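Local coordinates for mandelate racemase/muconate lactonizing protein (PDB 3VC5) that probably catalyses the magnesium-dependent dehydration of D-glucarate to 5-dehydro-4-deoxy-D-glucarate, as a member of the enolase superfamily, at residues 65-70 with 397-402; 77-82 with 109-114; 174-179 with 424-429; 206-211 with 229-234; 320-325 with 355-360. All coordinates share one frame; numbering follows the deposited sequence.

Contact 1 joins the N-terminal domain to segment 397-402, which follows the barrel; contact 2 packs within the N-terminal domain. They touch where Thr70 CG2 packs 4.1 Å from Val80 CG2, at the passage from strand 65-71 to helix 74-85. Contact 3 joins the C-terminal helix 423-430 to a loop after the first barrel strand; its nearest atoms come within about 5 Å of contact 2. Contacts 4 and 5 lie in the barrel domain, with centres about 25 Å apart. Contact 4 alone reaches the active site, through Lys211, a predicted proton acceptor that also binds phosphate. Contact 5 is about 38 Å from contact 3, centre to centre, and lies near the second subunit.

Contact 1 (65-70 with 397-402); sequences TGLGET and LGVELD
Leu67 and Leu401 are the nearest backbone pair, with their CA atoms 7.8 Å apart, and no hydrogen bond joins strand 65-70 to the irregular segment 397-402. Side chains fill the interval. Leu67 points toward the tail and works with both of its methyl branches. CD1 reaches Val399 CG2 at 4.1 Å and Leu401 CB at 4.0 Å. CD2 meets Leu401 CD2 at 4.1 Å. The two leucine side chains cross obliquely. In Leu67 CG lies opposite the carbonyl carbon (chi1 -63°), which sends the branch out to the tail. Leu397 packs differently: its CD1 sits 3.5 Å from the backbone Leu67 O. An alanine at Leu67 would remove both methyl branches and would probably leave Val399 and Leu401 without their apolar partner on the strand. The backbones are also linked through a third element. The two carboxylate oxygens of Asp140, on helix 123-146, accept bonds from Leu67 N and Leu397 N. Helix 344-355 of the barrel domain closes the same core, with Ile345 against Leu67 and Ala348 against Leu397 and Val399. Segment 397-402 then leads into helix 403-415, where Asp402 is the N-cap. This return of the chain from the barrel to the three-stranded antiparallel sheet is typical of the enolase superfamily, whose capping domain is built from both ends of the chain.

Contact 2 (77-82 with 109-114); sequences LEQVRA and NIVTDM
Gln79 is the residue of helix 74-85 that meets Asn109 and Val111 of the loop between helices 95-106 and 123-146. All these elements belong to the alpha-plus-beta N-terminal capping domain of the enolase superfamily. Its helices pack beside the three-stranded sheet. Along the helix, Leu77 comes first and faces that sheet, touching Val30 and Pro32. Gln79, two residues on, points toward the loop. Its chain bends at the second torsion (chi2 -54°), and this turns the amide toward Asn109 while CG stays beside the valine. Gln79 CG lies 4.0 Å from Val111 CG2, and the two side chains run past each other in opposite directions. The amides of Gln79 and Asn109 approach with planes 39° apart. Gln79 OE1 is 3.6 Å from Asn109 ND2, and no hydrogen bond forms there. The Asn109 amide instead gives its bond to Val106 O, at the end of helix 95-106. Without the CG methylene and amide of Gln79, as with an alanine here, Val111 CG2 and the Asn109 side chain would probably be less covered on the helix side. Val80 follows and packs on Phe134 of helix 123-146. Beyond it the helix runs on through Arg81 to Ala82, which touches Val105. Within the helix, Arg81 N bonds to Leu77 O at 2.9 Å. The Leu77 side chain lies under the Arg81 guanidinium, with CG 3.6 Å from the plane and offset toward its rim.

Contact 3 (174-179 with 424-429); sequences GHPGKP and EGYMRS
Tyr426 OH is held by two polar partners, His175 ND1 and a water. The bond to His175 ND1 is 2.7 Å long, with an angle of 145°. The water also lies 2.7 Å from Tyr426 OH, in the plane of the ring, and donates to Pro176 O at 2.8 Å. It therefore bridges the tyrosine to the backbone of the loop. Tyr426 projects from the helix with CG opposite the backbone N (chi1 -176°), which carries the hydroxyl across to the loop. The imidazole and phenol rings meet rim to rim, with planes 40° apart, and neither covers a face of the other. Pro176 CD adds a looser touch, 3.9 Å from Tyr426 OH. The contact joins helix 423-430, near the C-terminus, to the loop after strand 161-169, the first strand of the barrel. That loop makes a type II beta turn from His175 to Lys178, closed by Lys178 N to His175 O. On its far nitrogen, NE2, His175 bonds to Asp37 O of the N-terminal domain, so the imidazole is held at both nitrogens. Ser429 OG donates to Tyr426 O at 2.7 Å, in the carbonyl plane and on a lone pair. Tyr426 O also accepts from Ser429 N.

Contact 4 (206-211 with 229-234); sequences RSIKLK and DAFPGL. With PO4 (phosphate ion), chain B.
Ile208 makes the apolar part of this contact through one methyl. Its CD1 touches Phe231 CD2 at 3.9 Å and Leu234 CD1 at 4.0 Å. The Ile208 and Phe231 side chains cross at about a right angle. With chi1 at -64°, the Ile208 CG1 branch runs beside the backbone N and brings CD1 to both partners. A second apolar atom, Leu234 CD2, rests against the backbone, 3.6 Å from Arg206 O. Phe231 is covered further by Ala196, Arg197 and Ile200 of helix 189-203. The segments belong to a beta-alpha-beta unit of the enolase-superfamily barrel: strand 208-211, helix 217-230 and strand 236-239. The chain leaves the helix at Phe231 and makes a type II turn to Leu234. Gly233 sits in that turn with positive phi.

Polar and charged interactions gather at the other end of the strand. Lys211 is a predicted proton acceptor, in the Lys-X-Lys sequence 209-211. Its NZ donates to a phosphate oxygen, O4, at 2.7 Å. It also pairs with Asp239 OD2 and bonds to Asn241 and Tyr167; Asp239 binds magnesium in this protein, although none is bound to this chain here. The phosphate, probably from the crystallisation liquor, is also hydrogen-bonded to His367, Asn42, His47 and Arg421.

Contact 5 (320-325 with 355-360); sequences RSAHIA and AATPAI
Ala325 and Thr357 form the tight part of this contact. Ala325 CB and Thr357 CG2 lie 3.4 Å apart, closer than usual for two carbons. Both residues are buried, and both side chains point toward the opposite segment. A chi1 of -58° sets the Thr357 methyl anti to the backbone N and turns it to the helix, while OG1, beside that N, bonds to Leu353 O, one turn back in helix 344-355. The hydroxyl is satisfied there and makes no bond across the contact. Leu335 of strand 334-337 covers Ala325 as well.

On either side of this pair the packing is looser. Ala322 and Ala359 are partly exposed. Ala322 CB comes only within 4.3 Å of Thr357 OG1. Ala359 CB stands 4.1 Å from Ala325 O and 4.5 Å from Ala325 CB. Ala322 has a further neighbour, His323 of the second subunit, so this edge of the contact borders the dimer interface. The irregular segment is fixed from outside by Arg159, which bonds to Thr357 O and Pro358 O. It also makes a type I beta turn from Thr357 to Ile360, closed by Ile360 N to Thr357 O at 3.1 Å. The contact sets helix 318-330 against the loop that follows helix 344-355, on the outside of the beta/alpha barrel of the enolase superfamily.

Contact 1 (65-70 with 397-402)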
# COMPACT_ATOMS: atom_id res chain seq x y z
N THR A 65 -24.65 5.89 -9.10
CA THR A 65 -24.67 5.88 -7.64
C THR A 65 -23.66 4.90 -7.07
O THR A 65 -23.33 3.88 -7.68
CB THR A 65 -26.04 5.50 -7.09
OG1 THR A 65 -26.36 4.17 -7.54
CG2 THR A 65 -27.08 6.51 -7.61
N GLY A 66 -23.16 5.25 -5.90
CA GLY A 66 -22.28 4.36 -5.14
C GLY A 66 -22.74 4.32 -3.69
O GLY A 66 -23.26 5.33 -3.17
N LEU A 67 -22.53 3.17 -3.04
CA LEU A 67 -22.95 2.97 -1.65
C LEU A 67 -21.77 2.83 -0.69
O LEU A 67 -20.75 2.18 -1.01
CB LEU A 67 -23.81 1.71 -1.53
CG LEU A 67 -25.12 1.79 -2.32
CD1 LEU A 67 -25.78 0.40 -2.29
CD2 LEU A 67 -26.06 2.87 -1.77
N GLY A 68 -21.93 3.39 0.50
CA GLY A 68 -20.99 3.16 1.61
C GLY A 68 -21.78 2.94 2.88
O GLY A 68 -22.98 3.25 2.94
N GLU A 69 -21.13 2.39 3.88
CA GLU A 69 -21.79 2.04 5.15
C GLU A 69 -20.80 2.25 6.28
O GLU A 69 -19.65 1.83 6.19
CB GLU A 69 -22.32 0.61 5.10
CG GLU A 69 -22.93 0.15 6.44
CD GLU A 69 -23.34 -1.31 6.45
OE1 GLU A 69 -23.56 -1.94 5.38
OE2 GLU A 69 -23.46 -1.85 7.58
N THR A 70 -21.25 2.91 7.34
CA THR A 70 -20.36 3.22 8.45
C THR A 70 -21.17 3.22 9.76
O THR A 70 -22.35 2.82 9.77
CB THR A 70 -19.63 4.55 8.20
OG1 THR A 70 -18.66 4.77 9.23
CG2 THR A 70 -20.61 5.73 8.12
N LEU A 397 -19.69 -2.69 -6.33
CA LEU A 397 -19.78 -3.62 -5.20
C LEU A 397 -20.63 -4.84 -5.53
O LEU A 397 -20.53 -5.87 -4.86
CB LEU A 397 -20.35 -2.90 -3.97
CG LEU A 397 -19.44 -1.88 -3.28
CD1 LEU A 397 -20.25 -1.08 -2.25
CD2 LEU A 397 -18.21 -2.58 -2.63
N GLY A 398 -21.46 -4.72 -6.54
CA GLY A 398 -22.34 -5.83 -6.97
C GLY A 398 -23.61 -5.90 -6.14
O GLY A 398 -24.27 -6.94 -6.09
N VAL A 399 -23.96 -4.80 -5.46
CA VAL A 399 -25.22 -4.76 -4.69
C VAL A 399 -26.12 -3.64 -5.16
O VAL A 399 -25.66 -2.68 -5.77
CB VAL A 399 -25.00 -4.64 -3.16
CG1 VAL A 399 -24.33 -5.91 -2.62
CG2 VAL A 399 -24.21 -3.35 -2.79
N GLU A 400 -27.41 -3.77 -4.88
CA GLU A 400 -28.37 -2.78 -5.32
C GLU A 400 -29.13 -2.32 -4.09
O GLU A 400 -29.69 -3.14 -3.37
CB GLU A 400 -29.37 -3.39 -6.33
CG GLU A 400 -30.32 -2.37 -6.93
CD GLU A 400 -31.41 -3.00 -7.79
OE1 GLU A 400 -31.22 -4.13 -8.30
OE2 GLU A 400 -32.47 -2.36 -7.96
N LEU A 401 -29.14 -1.01 -3.84
CA LEU A 401 -29.92 -0.45 -2.75
C LEU A 401 -31.42 -0.76 -2.92
O LEU A 401 -31.99 -0.60 -4.00
CB LEU A 401 -29.72 1.06 -2.71
CG LEU A 401 -30.36 1.77 -1.51
CD1 LEU A 401 -29.78 1.22 -0.19
CD2 LEU A 401 -30.17 3.28 -1.64
N ASP A 402 -32.05 -1.24 -1.86
CA ASP A 402 -33.50 -1.42 -1.81
C ASP A 402 -34.02 -0.21 -1.05
O ASP A 402 -33.89 -0.13 0.19
CB ASP A 402 -33.84 -2.70 -1.06
CG ASP A 402 -35.33 -2.96 -0.98
OD1 ASP A 402 -36.13 -2.01 -0.87
OD2 ASP A 402 -35.71 -4.14 -1.00

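Contact 2 (77-82 with 109-114)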
# COMPACT_ATOMS: atom_id res chain seq x y z
N LEU A 77 -22.15 10.23 13.01
CA LEU A 77 -23.17 10.63 12.06
C LEU A 77 -23.06 12.13 11.72
O LEU A 77 -23.17 12.53 10.55
CB LEU A 77 -24.55 10.30 12.63
CG LEU A 77 -25.78 10.82 11.87
CD1 LEU A 77 -25.84 10.25 10.44
CD2 LEU A 77 -27.05 10.43 12.67
N GLU A 78 -22.87 12.96 12.75
CA GLU A 78 -22.76 14.41 12.52
C GLU A 78 -21.57 14.79 11.63
O GLU A 78 -21.67 15.67 10.76
CB GLU A 78 -22.69 15.18 13.85
CG GLU A 78 -23.99 15.13 14.64
CD GLU A 78 -23.84 15.70 16.04
OE1 GLU A 78 -22.68 15.95 16.48
OE2 GLU A 78 -24.89 15.89 16.71
N GLN A 79 -20.45 14.11 11.84
CA GLN A 79 -19.27 14.33 11.01
C GLN A 79 -19.47 13.84 9.59
O GLN A 79 -19.04 14.52 8.63
CB GLN A 79 -18.01 13.69 11.61
CG GLN A 79 -17.57 14.31 12.93
CD GLN A 79 -17.37 15.84 12.90
OE1 GLN A 79 -17.82 16.55 13.82
NE2 GLN A 79 -16.69 16.34 11.87
N VAL A 80 -20.16 12.71 9.42
CA VAL A 80 -20.40 12.18 8.09
C VAL A 80 -21.33 13.15 7.34
O VAL A 80 -21.10 13.42 6.15
CB VAL A 80 -20.99 10.75 8.17
CG1 VAL A 80 -21.43 10.24 6.78
CG2 VAL A 80 -19.96 9.77 8.77
N ARG A 81 -22.36 13.67 8.00
CA ARG A 81 -23.23 14.65 7.34
C ARG A 81 -22.45 15.90 6.95
O ARG A 81 -22.59 16.40 5.83
CB ARG A 81 -24.38 15.05 8.26
CG ARG A 81 -25.44 13.96 8.42
CD ARG A 81 -26.61 14.53 9.23
NE ARG A 81 -27.77 13.66 9.25
CZ ARG A 81 -28.40 13.27 10.35
NH1 ARG A 81 -28.00 13.69 11.55
NH2 ARG A 81 -29.44 12.46 10.23
N ALA A 82 -21.63 16.41 7.86
CA ALA A 82 -20.87 17.62 7.56
C ALA A 82 -19.91 17.41 6.37
O ALA A 82 -19.81 18.25 5.46
CB ALA A 82 -20.09 18.05 8.79
N ASN A 109 -11.95 17.82 15.70
CA ASN A 109 -12.82 16.88 16.37
C ASN A 109 -12.10 15.52 16.47
O ASN A 109 -11.42 15.10 15.51
CB ASN A 109 -14.10 16.74 15.54
CG ASN A 109 -15.03 17.91 15.70
OD1 ASN A 109 -15.69 18.06 16.72
ND2 ASN A 109 -15.10 18.76 14.67
N ILE A 110 -12.15 14.89 17.64
CA ILE A 110 -11.82 13.47 17.75
C ILE A 110 -13.06 12.75 18.31
O ILE A 110 -13.54 13.06 19.40
CB ILE A 110 -10.64 13.20 18.69
CG1 ILE A 110 -9.33 13.70 18.07
CG2 ILE A 110 -10.52 11.69 18.98
CD1 ILE A 110 -8.10 13.65 19.05
N VAL A 111 -13.59 11.79 17.54
CA VAL A 111 -14.83 11.13 17.91
C VAL A 111 -14.45 9.89 18.71
O VAL A 111 -13.68 9.04 18.23
CB VAL A 111 -15.66 10.74 16.66
CG1 VAL A 111 -16.87 9.87 17.04
CG2 VAL A 111 -16.09 11.98 15.87
N THR A 112 -14.97 9.80 19.93
CA THR A 112 -14.67 8.66 20.78
C THR A 112 -15.90 7.80 20.87
O THR A 112 -17.01 8.24 20.58
CB THR A 112 -14.30 9.14 22.17
OG1 THR A 112 -15.38 9.95 22.69
CG2 THR A 112 -13.02 9.94 22.11
N ASP A 113 -15.72 6.55 21.25
CA ASP A 113 -16.89 5.70 21.41
C ASP A 113 -16.99 5.32 22.88
O ASP A 113 -16.11 5.64 23.66
CB ASP A 113 -16.89 4.51 20.42
CG ASP A 113 -15.78 3.53 20.67
OD1 ASP A 113 -15.56 3.17 21.85
OD2 ASP A 113 -15.13 3.09 19.66
N MET A 114 -18.08 4.69 23.27
CA MET A 114 -18.31 4.42 24.70
C MET A 114 -17.84 3.04 25.18
O MET A 114 -17.86 2.75 26.37
CB MET A 114 -19.80 4.65 25.03
CG MET A 114 -20.28 6.07 24.73
SD MET A 114 -22.02 6.28 25.19
CE MET A 114 -21.87 6.43 26.98

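Contact 3 (174-179 with 424-429)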
# COMPACT_ATOMS: atom_id res chain seq x y z
N GLY A 174 -33.06 -13.55 25.26
CA GLY A 174 -33.67 -12.37 24.61
C GLY A 174 -33.33 -11.15 25.44
O GLY A 174 -32.75 -11.29 26.52
N HIS A 175 -33.69 -9.96 24.95
CA HIS A 175 -33.55 -8.74 25.74
C HIS A 175 -34.61 -8.74 26.82
O HIS A 175 -35.74 -9.10 26.53
CB HIS A 175 -33.72 -7.53 24.83
CG HIS A 175 -32.54 -7.32 23.95
ND1 HIS A 175 -31.37 -6.73 24.40
CD2 HIS A 175 -32.30 -7.69 22.67
CE1 HIS A 175 -30.48 -6.72 23.42
NE2 HIS A 175 -31.01 -7.31 22.37
N PRO A 176 -34.24 -8.38 28.06
CA PRO A 176 -35.22 -8.42 29.15
C PRO A 176 -36.41 -7.57 28.75
O PRO A 176 -36.23 -6.48 28.21
CB PRO A 176 -34.47 -7.77 30.32
CG PRO A 176 -33.05 -8.18 30.08
CD PRO A 176 -32.89 -8.04 28.56
N GLY A 177 -37.62 -8.08 28.99
CA GLY A 177 -38.81 -7.31 28.66
C GLY A 177 -39.25 -7.41 27.21
O GLY A 177 -40.24 -6.79 26.85
N LYS A 178 -38.53 -8.18 26.39
CA LYS A 178 -38.80 -8.30 24.94
C LYS A 178 -38.90 -9.78 24.48
O LYS A 178 -38.51 -10.67 25.22
CB LYS A 178 -37.68 -7.62 24.17
CG LYS A 178 -37.39 -6.17 24.61
CD LYS A 178 -36.34 -5.55 23.64
CE LYS A 178 -36.07 -4.04 23.81
NZ LYS A 178 -36.80 -3.43 24.94
N PRO A 179 -39.41 -10.04 23.26
CA PRO A 179 -39.51 -11.44 22.81
C PRO A 179 -38.16 -12.12 22.72
O PRO A 179 -37.17 -11.50 22.31
CB PRO A 179 -40.14 -11.32 21.40
CG PRO A 179 -40.87 -10.02 21.41
CD PRO A 179 -40.04 -9.11 22.30
N GLU A 424 -22.01 -0.84 27.94
CA GLU A 424 -21.81 -0.81 29.39
C GLU A 424 -22.99 -0.20 30.14
O GLU A 424 -23.42 -0.74 31.18
CB GLU A 424 -20.51 -0.06 29.72
CG GLU A 424 -20.12 -0.09 31.19
CD GLU A 424 -18.88 0.74 31.43
OE1 GLU A 424 -18.83 1.90 30.97
OE2 GLU A 424 -17.93 0.23 32.05
N GLY A 425 -23.51 0.92 29.65
CA GLY A 425 -24.67 1.56 30.25
C GLY A 425 -25.88 0.64 30.21
O GLY A 425 -26.66 0.56 31.18
N TYR A 426 -26.03 -0.07 29.09
CA TYR A 426 -27.14 -1.02 28.96
C TYR A 426 -26.96 -2.15 30.00
O TYR A 426 -27.91 -2.51 30.72
CB TYR A 426 -27.23 -1.55 27.53
CG TYR A 426 -28.41 -2.48 27.27
CD1 TYR A 426 -29.70 -2.18 27.72
CD2 TYR A 426 -28.23 -3.66 26.55
CE1 TYR A 426 -30.76 -3.03 27.46
CE2 TYR A 426 -29.28 -4.51 26.28
CZ TYR A 426 -30.54 -4.20 26.76
OH TYR A 426 -31.60 -5.06 26.47
N MET A 427 -25.75 -2.70 30.11
CA MET A 427 -25.54 -3.74 31.12
C MET A 427 -25.79 -3.20 32.53
O MET A 427 -26.37 -3.89 33.37
CB MET A 427 -24.13 -4.36 31.06
CG MET A 427 -23.91 -5.38 32.20
SD MET A 427 -25.00 -6.82 32.03
CE MET A 427 -24.11 -7.67 30.73
N ARG A 428 -25.31 -1.99 32.81
CA ARG A 428 -25.50 -1.37 34.12
C ARG A 428 -26.98 -1.20 34.50
O ARG A 428 -27.32 -1.12 35.68
CB ARG A 428 -24.77 -0.02 34.19
CG ARG A 428 -23.27 -0.16 34.40
CD ARG A 428 -22.57 1.19 34.28
NE ARG A 428 -21.19 1.13 34.76
CZ ARG A 428 -20.30 2.11 34.62
NH1 ARG A 428 -20.65 3.24 34.00
NH2 ARG A 428 -19.07 1.97 35.10
N SER A 429 -27.86 -1.13 33.50
CA SER A 429 -29.28 -0.99 33.82
C SER A 429 -29.83 -2.25 34.51
O SER A 429 -30.85 -2.20 35.21
CB SER A 429 -30.09 -0.61 32.57
OG SER A 429 -30.34 -1.75 31.75
O HOH W 1 -34.10 -4.75 27.51

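Contact 4 (206-211 with 229-234)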
# COMPACT_ATOMS: atom_id res chain seq x y z
N ARG A 206 -16.29 -22.61 8.32
CA ARG A 206 -15.23 -23.61 8.51
C ARG A 206 -14.16 -23.16 9.53
O ARG A 206 -13.10 -23.80 9.66
CB ARG A 206 -14.59 -23.96 7.16
CG ARG A 206 -15.58 -24.62 6.16
CD ARG A 206 -14.94 -24.89 4.83
NE ARG A 206 -15.77 -25.73 3.98
CZ ARG A 206 -15.38 -26.22 2.81
NH1 ARG A 206 -14.17 -25.95 2.35
NH2 ARG A 206 -16.20 -26.99 2.09
N SER A 207 -14.44 -22.05 10.22
CA SER A 207 -13.60 -21.48 11.27
C SER A 207 -14.60 -20.99 12.32
O SER A 207 -15.74 -20.62 11.99
CB SER A 207 -12.80 -20.25 10.76
OG SER A 207 -11.64 -20.64 10.07
N ILE A 208 -14.17 -20.97 13.58
CA ILE A 208 -15.02 -20.59 14.71
C ILE A 208 -14.31 -19.59 15.61
O ILE A 208 -13.14 -19.80 15.93
CB ILE A 208 -15.39 -21.83 15.55
CG1 ILE A 208 -16.24 -22.81 14.72
CG2 ILE A 208 -16.15 -21.42 16.79
CD1 ILE A 208 -16.41 -24.17 15.43
N LYS A 209 -15.03 -18.55 16.02
CA LYS A 209 -14.53 -17.57 16.98
C LYS A 209 -15.48 -17.52 18.15
O LYS A 209 -16.70 -17.54 17.97
CB LYS A 209 -14.48 -16.19 16.32
CG LYS A 209 -14.04 -15.09 17.23
CD LYS A 209 -14.02 -13.78 16.47
CE LYS A 209 -13.30 -12.76 17.35
NZ LYS A 209 -13.20 -11.45 16.77
N LEU A 210 -14.95 -17.47 19.37
CA LEU A 210 -15.77 -17.25 20.54
C LEU A 210 -15.46 -15.91 21.14
O LEU A 210 -14.29 -15.65 21.50
CB LEU A 210 -15.52 -18.35 21.59
CG LEU A 210 -16.28 -18.22 22.93
CD1 LEU A 210 -17.81 -18.14 22.74
CD2 LEU A 210 -15.93 -19.36 23.89
N LYS A 211 -16.49 -15.08 21.29
CA LYS A 211 -16.38 -13.83 22.04
C LYS A 211 -16.30 -14.15 23.52
O LYS A 211 -17.25 -14.71 24.07
CB LYS A 211 -17.62 -12.95 21.79
CG LYS A 211 -17.52 -11.56 22.37
CD LYS A 211 -16.38 -10.79 21.66
CE LYS A 211 -16.83 -9.57 20.99
NZ LYS A 211 -15.63 -8.93 20.33
N ASP A 229 -13.79 -30.44 20.44
CA ASP A 229 -14.23 -31.84 20.43
C ASP A 229 -15.41 -32.03 19.49
O ASP A 229 -15.51 -33.06 18.84
CB ASP A 229 -14.63 -32.30 21.82
CG ASP A 229 -13.47 -32.30 22.79
OD1 ASP A 229 -12.29 -32.36 22.35
OD2 ASP A 229 -13.75 -32.25 24.00
N ALA A 230 -16.29 -31.04 19.42
CA ALA A 230 -17.49 -31.14 18.59
C ALA A 230 -17.18 -30.88 17.12
O ALA A 230 -17.85 -31.42 16.24
CB ALA A 230 -18.55 -30.17 19.08
N PHE A 231 -16.15 -30.07 16.85
CA PHE A 231 -15.80 -29.67 15.49
C PHE A 231 -14.32 -29.89 15.16
O PHE A 231 -13.57 -28.94 14.94
CB PHE A 231 -16.18 -28.19 15.26
CG PHE A 231 -17.64 -27.92 15.48
CD1 PHE A 231 -18.58 -28.22 14.49
CD2 PHE A 231 -18.09 -27.41 16.70
CE1 PHE A 231 -19.94 -28.00 14.70
CE2 PHE A 231 -19.44 -27.19 16.93
CZ PHE A 231 -20.37 -27.49 15.92
N PRO A 232 -13.89 -31.17 15.12
CA PRO A 232 -12.49 -31.43 14.82
C PRO A 232 -12.08 -30.79 13.49
O PRO A 232 -12.87 -30.76 12.54
CB PRO A 232 -12.44 -32.97 14.69
CG PRO A 232 -13.65 -33.47 15.38
CD PRO A 232 -14.69 -32.41 15.19
N GLY A 233 -10.86 -30.29 13.42
CA GLY A 233 -10.33 -29.73 12.18
C GLY A 233 -10.60 -28.25 11.94
O GLY A 233 -9.93 -27.62 11.11
N LEU A 234 -11.58 -27.68 12.63
CA LEU A 234 -11.94 -26.26 12.41
C LEU A 234 -11.08 -25.34 13.26
O LEU A 234 -11.01 -25.51 14.48
CB LEU A 234 -13.42 -26.00 12.70
CG LEU A 234 -14.53 -26.77 11.97
CD1 LEU A 234 -15.83 -25.97 11.96
CD2 LEU A 234 -14.12 -27.16 10.55
P PO4 B . -18.59 -6.50 19.33
O1 PO4 B . -19.10 -6.86 20.67
O2 PO4 B . -19.71 -6.85 18.37
O3 PO4 B . -18.30 -5.06 19.23
O4 PO4 B . -17.40 -7.28 19.07

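Contact 5 (320-325 with 355-360)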
# COMPACT_ATOMS: atom_id res chain seq x y z
N ARG A 320 -6.63 2.06 1.44
CA ARG A 320 -5.72 2.21 2.59
C ARG A 320 -5.54 0.86 3.32
O ARG A 320 -4.43 0.51 3.73
CB ARG A 320 -6.19 3.29 3.56
CG ARG A 320 -5.93 4.73 3.09
CD ARG A 320 -6.40 5.81 4.05
NE ARG A 320 -5.94 5.71 5.45
CZ ARG A 320 -4.96 6.44 5.98
NH1 ARG A 320 -4.30 7.29 5.21
NH2 ARG A 320 -4.63 6.31 7.28
N SER A 321 -6.63 0.11 3.42
CA SER A 321 -6.55 -1.22 4.07
C SER A 321 -5.61 -2.12 3.28
O SER A 321 -4.82 -2.88 3.88
CB SER A 321 -7.93 -1.85 4.22
OG SER A 321 -8.74 -1.10 5.12
N ALA A 322 -5.75 -2.11 1.94
CA ALA A 322 -4.83 -2.91 1.11
C ALA A 322 -3.36 -2.51 1.33
O ALA A 322 -2.49 -3.38 1.38
CB ALA A 322 -5.21 -2.80 -0.40
N HIS A 323 -3.09 -1.21 1.44
CA HIS A 323 -1.71 -0.73 1.71
C HIS A 323 -1.22 -1.28 3.04
O HIS A 323 -0.05 -1.71 3.16
CB HIS A 323 -1.65 0.79 1.73
CG HIS A 323 -1.69 1.41 0.37
ND1 HIS A 323 -0.87 2.45 0.01
CD2 HIS A 323 -2.46 1.14 -0.72
CE1 HIS A 323 -1.13 2.81 -1.24
NE2 HIS A 323 -2.08 2.01 -1.71
N ILE A 324 -2.06 -1.20 4.06
CA ILE A 324 -1.70 -1.78 5.37
C ILE A 324 -1.46 -3.27 5.32
O ILE A 324 -0.56 -3.79 6.01
CB ILE A 324 -2.68 -1.34 6.47
CG1 ILE A 324 -2.71 0.19 6.59
CG2 ILE A 324 -2.37 -2.03 7.82
CD1 ILE A 324 -1.37 0.83 6.94
N ALA A 325 -2.25 -4.00 4.53
CA ALA A 325 -2.01 -5.42 4.38
C ALA A 325 -0.59 -5.66 3.83
O ALA A 325 0.12 -6.57 4.30
CB ALA A 325 -3.07 -6.07 3.44
N ALA A 355 -11.10 -10.54 -1.07
CA ALA A 355 -10.88 -11.34 -2.28
C ALA A 355 -9.66 -10.88 -3.08
O ALA A 355 -9.00 -11.69 -3.74
CB ALA A 355 -12.15 -11.32 -3.19
N ALA A 356 -9.39 -9.58 -3.04
CA ALA A 356 -8.38 -8.96 -3.91
C ALA A 356 -7.10 -8.65 -3.15
O ALA A 356 -6.23 -7.97 -3.71
CB ALA A 356 -8.93 -7.66 -4.56
N THR A 357 -6.96 -9.14 -1.92
CA THR A 357 -5.77 -8.78 -1.14
C THR A 357 -5.07 -10.08 -0.79
O THR A 357 -5.53 -10.85 0.06
CB THR A 357 -6.15 -7.95 0.15
OG1 THR A 357 -6.86 -6.77 -0.27
CG2 THR A 357 -4.88 -7.55 0.97
N PRO A 358 -3.92 -10.33 -1.45
CA PRO A 358 -3.28 -11.61 -1.23
C PRO A 358 -3.03 -11.95 0.26
O PRO A 358 -3.18 -13.09 0.64
CB PRO A 358 -1.94 -11.48 -1.99
CG PRO A 358 -2.25 -10.49 -3.09
CD PRO A 358 -3.32 -9.55 -2.55
N ALA A 359 -2.65 -10.97 1.08
CA ALA A 359 -2.29 -11.26 2.47
C ALA A 359 -3.45 -11.52 3.44
O ALA A 359 -3.22 -11.96 4.57
CB ALA A 359 -1.36 -10.17 3.02
N ILE A 360 -4.69 -11.26 3.02
CA ILE A 360 -5.80 -11.55 3.92
C ILE A 360 -6.10 -13.03 3.71
O ILE A 360 -6.85 -13.41 2.81
CB ILE A 360 -7.04 -10.65 3.70
CG1 ILE A 360 -6.66 -9.17 3.95
CG2 ILE A 360 -8.18 -11.14 4.63
CD1 ILE A 360 -7.78 -8.16 3.64